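Local coordinates for putative gdp-fucose protein o-fucosyltransferase 1 (Caenorhabditis elegans, PDB 3ZY2) that belongs to the GDP-fucose protein O-fucosyltransferase family of the GT-B clan and is modelled with guanosine-5'-diphosphate bound, at residues W89-P101 / I129-D141. Sequence-based numbering, arbitrary orientation.
Sequences WPPEKRKAFCWTP and IDVSFVGDEYFGD
A chi1 of -77° in F97 swings its ring under E137 CB, 3.7 Å from the ring centroid, while chi1 of -66° in E137 carries CG along beside the ring. F139 CG lies between the backbone N and the carbonyl carbon (chi1 59°), which brings one face of its ring against W99 CA; its edge turns toward the indole face, where F139 CE1 comes within 3.5 Å of W99 CE3. G140 CA lies over the five-membered ring of the same indole. On the sheet face of A96 and C98, the methyl of A96 rests on the F133 ring, V131 CG1 covers the opposite face of that ring, and C98 SG, disulfide-bonded to C114, whose N donates to D136 OD2, meets the edge of Y138, whose face carries P101. Parallel pairing binds the backbones: A96 N donates to G135 O (2.9 Å), E137 N to A96 O (2.8 Å) and C98 N to E137 O (3.0 Å). Beyond the strands, one water joins R94 NH1 to D130 O, and a second accepts from both R94 NH1 and S132 N. Strand 135-138 is one of two edge strands of the chain's six-stranded parallel sheet, strand 95-98 lies between it and strand 168-171, and helix 77-88 packs against W89 and R94.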
# COMPACT_ATOMS: atom_id res chain seq x y z
N TRP A 89 7.07 -4.84 -25.26
CA TRP A 89 6.47 -3.94 -24.28
C TRP A 89 6.71 -2.46 -24.58
O TRP A 89 7.39 -1.75 -23.83
CB TRP A 89 7.03 -4.31 -22.91
CG TRP A 89 6.33 -3.72 -21.73
CD1 TRP A 89 5.00 -3.77 -21.44
CD2 TRP A 89 6.97 -3.07 -20.61
NE1 TRP A 89 4.76 -3.17 -20.22
CE2 TRP A 89 5.95 -2.73 -19.70
CE3 TRP A 89 8.29 -2.73 -20.31
CZ2 TRP A 89 6.21 -2.06 -18.49
CZ3 TRP A 89 8.56 -2.06 -19.10
CH2 TRP A 89 7.52 -1.72 -18.22
N PRO A 90 6.16 -1.98 -25.70
CA PRO A 90 6.42 -0.61 -26.15
C PRO A 90 5.75 0.41 -25.22
O PRO A 90 4.85 0.03 -24.46
CB PRO A 90 5.80 -0.59 -27.55
CG PRO A 90 4.75 -1.65 -27.50
CD PRO A 90 5.29 -2.72 -26.63
N PRO A 91 6.20 1.69 -25.26
CA PRO A 91 5.65 2.69 -24.33
C PRO A 91 4.13 2.63 -24.11
O PRO A 91 3.68 2.75 -22.96
CB PRO A 91 6.07 4.01 -24.97
CG PRO A 91 7.41 3.68 -25.63
CD PRO A 91 7.42 2.19 -25.92
N GLU A 92 3.35 2.43 -25.18
CA GLU A 92 1.88 2.43 -25.08
C GLU A 92 1.27 1.37 -24.16
O GLU A 92 0.16 1.56 -23.67
CB GLU A 92 1.23 2.40 -26.49
CG GLU A 92 -0.25 1.96 -26.58
CD GLU A 92 -0.44 0.44 -26.72
OE1 GLU A 92 0.39 -0.22 -27.39
OE2 GLU A 92 -1.44 -0.08 -26.17
N LYS A 93 1.96 0.26 -23.91
CA LYS A 93 1.36 -0.77 -23.08
C LYS A 93 2.07 -0.92 -21.74
O LYS A 93 1.92 -1.94 -21.06
CB LYS A 93 1.21 -2.12 -23.81
CG LYS A 93 2.50 -2.87 -24.10
CD LYS A 93 2.24 -4.15 -24.92
CE LYS A 93 1.59 -3.86 -26.28
NZ LYS A 93 1.83 -4.91 -27.33
N ARG A 94 2.82 0.11 -21.38
CA ARG A 94 3.54 0.13 -20.11
C ARG A 94 2.61 0.56 -18.98
O ARG A 94 2.47 1.75 -18.67
CB ARG A 94 4.80 0.98 -20.20
CG ARG A 94 5.76 0.41 -21.26
CD ARG A 94 7.08 1.11 -21.37
NE ARG A 94 7.84 0.50 -22.46
CZ ARG A 94 8.99 0.95 -22.94
NH1 ARG A 94 9.55 2.05 -22.44
NH2 ARG A 94 9.59 0.30 -23.93
N LYS A 95 1.97 -0.45 -18.38
CA LYS A 95 1.08 -0.26 -17.23
C LYS A 95 1.79 -0.54 -15.91
O LYS A 95 2.63 -1.46 -15.82
CB LYS A 95 -0.17 -1.13 -17.40
CG LYS A 95 -1.06 -0.77 -18.62
CD LYS A 95 -2.51 -1.12 -18.35
CE LYS A 95 -3.49 -0.44 -19.31
NZ LYS A 95 -3.40 -1.00 -20.69
N ALA A 96 1.49 0.27 -14.90
CA ALA A 96 1.99 0.05 -13.56
C ALA A 96 1.02 -0.85 -12.80
O ALA A 96 -0.20 -0.68 -12.91
CB ALA A 96 2.16 1.36 -12.83
N PHE A 97 1.57 -1.78 -12.04
CA PHE A 97 0.78 -2.71 -11.25
C PHE A 97 0.93 -2.38 -9.79
O PHE A 97 2.04 -2.20 -9.29
CB PHE A 97 1.22 -4.16 -11.51
CG PHE A 97 0.73 -4.72 -12.80
CD1 PHE A 97 1.17 -4.17 -14.02
CD2 PHE A 97 -0.20 -5.76 -12.83
CE1 PHE A 97 0.71 -4.68 -15.23
CE2 PHE A 97 -0.65 -6.28 -14.05
CZ PHE A 97 -0.20 -5.73 -15.24
N CYS A 98 -0.21 -2.29 -9.10
CA CYS A 98 -0.20 -2.09 -7.66
C CYS A 98 -1.42 -2.73 -7.00
O CYS A 98 -2.32 -3.22 -7.68
CB CYS A 98 -0.10 -0.60 -7.33
SG CYS A 98 -1.54 0.31 -7.83
N TRP A 99 -1.42 -2.77 -5.67
CA TRP A 99 -2.46 -3.48 -4.91
C TRP A 99 -3.85 -2.91 -5.18
O TRP A 99 -4.80 -3.64 -5.51
CB TRP A 99 -2.15 -3.42 -3.41
CG TRP A 99 -2.84 -4.51 -2.63
CD1 TRP A 99 -4.14 -4.54 -2.21
CD2 TRP A 99 -2.25 -5.74 -2.18
NE1 TRP A 99 -4.40 -5.71 -1.52
CE2 TRP A 99 -3.26 -6.46 -1.50
CE3 TRP A 99 -0.97 -6.30 -2.28
CZ2 TRP A 99 -3.02 -7.72 -0.93
CZ3 TRP A 99 -0.73 -7.55 -1.71
CH2 TRP A 99 -1.76 -8.24 -1.04
N THR A 100 -3.94 -1.59 -5.06
CA THR A 100 -5.20 -0.88 -5.11
C THR A 100 -4.90 0.60 -5.36
O THR A 100 -3.76 1.03 -5.15
CB THR A 100 -5.96 -1.05 -3.77
OG1 THR A 100 -7.30 -0.58 -3.90
CG2 THR A 100 -5.24 -0.31 -2.63
N PRO A 101 -5.91 1.39 -5.81
CA PRO A 101 -5.64 2.82 -5.93
C PRO A 101 -5.19 3.41 -4.60
O PRO A 101 -5.66 2.99 -3.53
CB PRO A 101 -7.00 3.39 -6.34
CG PRO A 101 -7.64 2.30 -7.11
CD PRO A 101 -7.22 1.03 -6.41
N ILE A 129 15.97 3.28 -16.80
CA ILE A 129 15.66 2.41 -17.92
C ILE A 129 14.65 3.05 -18.87
O ILE A 129 14.04 2.37 -19.70
CB ILE A 129 15.24 0.98 -17.46
CG1 ILE A 129 14.00 1.00 -16.55
CG2 ILE A 129 16.43 0.27 -16.81
CD1 ILE A 129 13.35 -0.39 -16.36
N ASP A 130 14.49 4.38 -18.76
CA ASP A 130 13.68 5.16 -19.70
C ASP A 130 12.23 4.66 -19.80
O ASP A 130 11.64 4.64 -20.89
CB ASP A 130 14.35 5.20 -21.10
CG ASP A 130 15.71 5.88 -21.07
OD1 ASP A 130 15.82 6.99 -20.49
OD2 ASP A 130 16.67 5.32 -21.65
N VAL A 131 11.67 4.27 -18.64
CA VAL A 131 10.29 3.77 -18.55
C VAL A 131 9.38 4.81 -17.92
O VAL A 131 9.71 5.36 -16.86
CB VAL A 131 10.22 2.40 -17.77
CG1 VAL A 131 8.77 2.05 -17.37
CG2 VAL A 131 10.84 1.28 -18.59
N SER A 132 8.28 5.10 -18.59
CA SER A 132 7.17 5.85 -18.01
C SER A 132 5.91 5.01 -18.16
O SER A 132 5.82 4.18 -19.06
CB SER A 132 7.01 7.23 -18.67
OG SER A 132 8.13 8.05 -18.36
N PHE A 133 4.96 5.21 -17.26
CA PHE A 133 3.74 4.41 -17.26
C PHE A 133 2.56 5.20 -17.80
O PHE A 133 2.47 6.41 -17.58
CB PHE A 133 3.44 3.87 -15.86
CG PHE A 133 4.51 2.95 -15.33
CD1 PHE A 133 4.63 1.65 -15.81
CD2 PHE A 133 5.42 3.40 -14.38
CE1 PHE A 133 5.63 0.80 -15.34
CE2 PHE A 133 6.41 2.56 -13.90
CZ PHE A 133 6.51 1.26 -14.38
N VAL A 134 1.65 4.51 -18.47
CA VAL A 134 0.52 5.17 -19.15
C VAL A 134 -0.86 4.77 -18.62
O VAL A 134 -1.89 5.20 -19.14
CB VAL A 134 0.57 4.93 -20.67
CG1 VAL A 134 1.91 5.37 -21.25
CG2 VAL A 134 0.26 3.48 -21.00
N GLY A 135 -0.87 3.94 -17.58
CA GLY A 135 -2.11 3.42 -16.99
C GLY A 135 -1.80 2.48 -15.85
O GLY A 135 -0.63 2.13 -15.64
N ASP A 136 -2.84 2.06 -15.14
CA ASP A 136 -2.70 1.24 -13.95
C ASP A 136 -3.49 -0.07 -14.03
O ASP A 136 -4.54 -0.13 -14.68
CB ASP A 136 -3.07 2.04 -12.69
CG ASP A 136 -2.02 3.10 -12.35
OD1 ASP A 136 -0.84 2.96 -12.72
OD2 ASP A 136 -2.38 4.08 -11.67
N GLU A 137 -2.93 -1.11 -13.42
CA GLU A 137 -3.62 -2.39 -13.19
C GLU A 137 -3.54 -2.75 -11.71
O GLU A 137 -2.49 -2.58 -11.08
CB GLU A 137 -3.03 -3.53 -14.04
CG GLU A 137 -3.23 -3.37 -15.55
CD GLU A 137 -4.63 -3.76 -16.06
OE1 GLU A 137 -5.38 -4.47 -15.34
OE2 GLU A 137 -4.97 -3.37 -17.21
N TYR A 138 -4.65 -3.22 -11.15
CA TYR A 138 -4.74 -3.56 -9.72
C TYR A 138 -4.88 -5.05 -9.53
O TYR A 138 -5.48 -5.73 -10.36
CB TYR A 138 -5.92 -2.82 -9.08
CG TYR A 138 -5.89 -1.35 -9.41
CD1 TYR A 138 -4.91 -0.52 -8.87
CD2 TYR A 138 -6.83 -0.78 -10.26
CE1 TYR A 138 -4.85 0.83 -9.20
CE2 TYR A 138 -6.80 0.56 -10.58
CZ TYR A 138 -5.81 1.37 -10.04
OH TYR A 138 -5.80 2.71 -10.38
N PHE A 139 -4.29 -5.57 -8.45
CA PHE A 139 -4.33 -7.02 -8.18
C PHE A 139 -4.79 -7.37 -6.76
O PHE A 139 -4.85 -8.55 -6.40
CB PHE A 139 -2.97 -7.68 -8.49
CG PHE A 139 -1.82 -7.12 -7.70
CD1 PHE A 139 -1.58 -7.55 -6.40
CD2 PHE A 139 -0.97 -6.16 -8.26
CE1 PHE A 139 -0.51 -7.03 -5.66
CE2 PHE A 139 0.10 -5.63 -7.53
CZ PHE A 139 0.33 -6.07 -6.23
N GLY A 140 -5.12 -6.34 -5.98
CA GLY A 140 -5.61 -6.53 -4.61
C GLY A 140 -6.89 -7.34 -4.48
O GLY A 140 -7.15 -7.91 -3.42
N ASP A 141 -7.67 -7.42 -5.56
CA ASP A 141 -8.92 -8.16 -5.55
C ASP A 141 -8.73 -9.65 -5.86
O ASP A 141 -9.67 -10.44 -5.75
CB ASP A 141 -9.93 -7.54 -6.52
CG ASP A 141 -9.36 -7.32 -7.91
OD1 ASP A 141 -9.00 -8.31 -8.59
OD2 ASP A 141 -9.28 -6.14 -8.33
O HOH W 1 5.33 4.54 -21.64
O HOH W 2 8.25 4.40 -21.37
O HOH W 3 12.07 3.00 -23.27